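Local coordinates for protein Exo-arabinanase (Penicillium chrysogenum, PDB 3A72) that probably releases arabinobiose from the ends of alpha-1,5-linked arabinan chains, as an exo-acting glycoside hydrolase, at residues 49-54 with 69-74. Numbering follows the deposited sequence.
Sequences AVYFPI and RVHDTV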
loop_
_atom_site.group_PDB
_atom_site.type_symbol
_atom_site.label_atom_id
_atom_site.label_comp_id
_atom_site.label_asym_id
_atom_site.label_seq_id
_atom_site.Cartn_x
_atom_site.Cartn_y
_atom_site.Cartn_z
ATOM N N ALA A 49 -12.271 2.476 20.495
ATOM C CA ALA A 49 -12.158 2.608 19.036
ATOM C C ALA A 49 -10.922 1.848 18.500
ATOM O O ALA A 49 -9.870 1.790 19.146
ATOM C CB ALA A 49 -12.052 4.071 18.641
ATOM N N VAL A 50 -11.077 1.287 17.305
ATOM C CA VAL A 50 -9.975 0.553 16.683
ATOM C C VAL A 50 -8.757 1.475 16.469
ATOM O O VAL A 50 -8.840 2.705 16.371
ATOM C CB VAL A 50 -10.413 -0.110 15.370
ATOM C CG1 VAL A 50 -11.393 -1.246 15.624
ATOM C CG2 VAL A 50 -10.968 0.925 14.363
ATOM N N TYR A 51 -7.593 0.807 16.396
ATOM C CA TYR A 51 -6.302 1.453 16.274
ATOM C C TYR A 51 -5.449 0.685 15.284
ATOM O O TYR A 51 -5.761 -0.469 14.936
ATOM C CB TYR A 51 -5.595 1.522 17.700
ATOM C CG TYR A 51 -5.488 0.121 18.289
ATOM C CD1 TYR A 51 -4.475 -0.770 17.950
ATOM C CD2 TYR A 51 -6.421 -0.346 19.181
ATOM C CE1 TYR A 51 -4.384 -2.039 18.444
ATOM C CE2 TYR A 51 -6.349 -1.627 19.695
ATOM C CZ TYR A 51 -5.323 -2.477 19.323
ATOM O OH TYR A 51 -5.279 -3.740 19.845
ATOM N N PHE A 52 -4.326 1.257 14.876
ATOM C CA PHE A 52 -3.331 0.536 14.083
ATOM C C PHE A 52 -2.164 0.079 14.968
ATOM O O PHE A 52 -1.459 0.914 15.515
ATOM C CB PHE A 52 -2.805 1.364 12.940
ATOM C CG PHE A 52 -3.822 1.733 11.883
ATOM C CD1 PHE A 52 -4.667 0.773 11.315
ATOM C CD2 PHE A 52 -3.917 3.044 11.434
ATOM C CE1 PHE A 52 -5.588 1.147 10.334
ATOM C CE2 PHE A 52 -4.803 3.399 10.445
ATOM C CZ PHE A 52 -5.644 2.443 9.902
ATOM N N PRO A 53 -1.968 -1.227 15.122
ATOM C CA PRO A 53 -0.846 -1.728 15.923
ATOM C C PRO A 53 0.446 -1.578 15.138
ATOM O O PRO A 53 0.442 -1.688 13.939
ATOM C CB PRO A 53 -1.175 -3.195 16.137
ATOM C CG PRO A 53 -2.021 -3.559 14.970
ATOM C CD PRO A 53 -2.795 -2.319 14.581
ATOM N N ILE A 54 1.545 -1.380 15.884
ATOM C CA ILE A 54 2.875 -1.273 15.266
ATOM C C ILE A 54 3.725 -2.365 15.858
ATOM O O ILE A 54 4.022 -2.330 17.070
ATOM C CB ILE A 54 3.481 0.105 15.488
ATOM C CG1 ILE A 54 2.607 1.249 15.030
ATOM C CG2 ILE A 54 4.864 0.184 14.843
ATOM C CD1 ILE A 54 2.332 1.300 13.558
ATOM N N ARG A 69 0.817 1.583 19.458
ATOM C CA ARG A 69 -0.446 1.620 18.731
ATOM C C ARG A 69 -0.768 3.044 18.329
ATOM O O ARG A 69 -0.518 3.968 19.132
ATOM C CB ARG A 69 -1.588 1.046 19.610
ATOM C CG ARG A 69 -1.394 -0.399 19.959
ATOM C CD ARG A 69 -2.395 -0.823 21.033
ATOM N NE ARG A 69 -2.158 -2.205 21.333
ATOM C CZ ARG A 69 -2.822 -2.958 22.173
ATOM N NH1 ARG A 69 -3.857 -2.421 22.792
ATOM N NH2 ARG A 69 -2.484 -4.213 22.351
ATOM N N VAL A 70 -1.279 3.223 17.122
ATOM C CA VAL A 70 -1.701 4.554 16.665
ATOM C C VAL A 70 -3.208 4.622 16.866
ATOM O O VAL A 70 -3.976 3.898 16.214
ATOM C CB VAL A 70 -1.289 4.841 15.235
ATOM C CG1 VAL A 70 -1.495 6.344 14.956
ATOM C CG2 VAL A 70 0.192 4.449 14.984
ATOM N N HIS A 71 -3.628 5.493 17.805
ATOM C CA HIS A 71 -5.029 5.668 18.128
ATOM C C HIS A 71 -5.584 6.926 17.447
ATOM O O HIS A 71 -4.866 7.871 17.116
ATOM C CB HIS A 71 -5.200 5.829 19.633
ATOM C CG HIS A 71 -4.787 4.669 20.423
ATOM N ND1 HIS A 71 -5.579 3.606 20.726
ATOM C CD2 HIS A 71 -3.597 4.420 21.002
ATOM C CE1 HIS A 71 -4.853 2.727 21.471
ATOM N NE2 HIS A 71 -3.682 3.200 21.653
ATOM N N ASP A 72 -6.928 6.891 17.275
ATOM C CA ASP A 72 -7.626 8.002 16.634
ATOM C C ASP A 72 -7.867 9.117 17.624
ATOM O O ASP A 72 -8.965 9.317 18.163
ATOM C CB ASP A 72 -8.940 7.528 16.041
ATOM C CG ASP A 72 -9.601 8.613 15.172
ATOM O OD1 ASP A 72 -9.077 9.754 15.119
ATOM O OD2 ASP A 72 -10.654 8.280 14.566
ATOM N N THR A 73 -6.799 9.875 17.911
ATOM C CA THR A 73 -6.861 10.991 18.815
ATOM C C THR A 73 -7.526 12.220 18.192
ATOM O O THR A 73 -7.942 13.118 18.911
ATOM C CB THR A 73 -5.444 11.383 19.304
ATOM O OG1 THR A 73 -4.676 11.736 18.168
ATOM C CG2 THR A 73 -4.818 10.243 20.073
ATOM N N VAL A 74 -7.613 12.267 16.847
ATOM C CA VAL A 74 -8.155 13.453 16.197
ATOM C C VAL A 74 -9.693 13.393 16.151
ATOM O O VAL A 74 -10.341 14.445 16.464
ATOM C CB VAL A 74 -7.509 13.664 14.846
ATOM C CG1 VAL A 74 -7.669 12.512 13.891
ATOM C CG2 VAL A 74 -8.060 14.977 14.283
HETATM O O HOH W 1 -8.313 2.401 21.184
HETATM O O HOH W 2 -8.212 4.567 18.270
#
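The open end of an antiparallel beta hairpin, strands 52-57 and 65-70, pairs here at the outer edge of one four-stranded blade of a six-bladed beta-propeller. Phe52 and Val70 form a hydrogen-bonded pair: Phe52 N donates to Val70 O at 3.0 Å, and Val70 N returns a nearly straight bond of 2.8 Å to Phe52 O. The CA of Arg69 adds a CH···O contact to the same Phe52 O. Beyond Tyr51 and His71 the chains part, and water fills the place of direct bonds. One water donates to Val50 O and accepts from Asp72 N; another donates to Ala49 O at 2.6 Å and lies in the plane of the His71 ring, 3.0 Å from ND1.

The side chains of Tyr51 and Arg69 make the broadest contact. With Tyr51 CG set between its backbone N and carbonyl carbon (chi1 56°), the phenol lies over the extended arginine chain, at a small angle to it. Arg69 CD sits over one ring face, 3.8 Å from the Tyr51 centroid, and the guanidinium runs on beneath the hydroxyl, its plane only 4° from that of the ring. Tyr51 OH thus lies over the guanidinium centre, 3.5 Å from Arg69 CZ. His71 flanks the tyrosine, its ring turned 52° from the phenol plane, with ND1 3.7 Å from Tyr51 CB. On the other sheet face, Val70 CG2 meets Ile54 CG1 at 4.0 Å, and Trp128 touches both residues.

Arg69 NE forms a salt bridge with Glu66, which should help hold the guanidinium flat under the phenol. The Tyr51–Arg69 contact therefore combines CH-pi packing with a near-parallel guanidinium beneath the phenol hydroxyl, while of the two water bridges one joins backbone to backbone and the other runs from Ala49 O to the His71 ring.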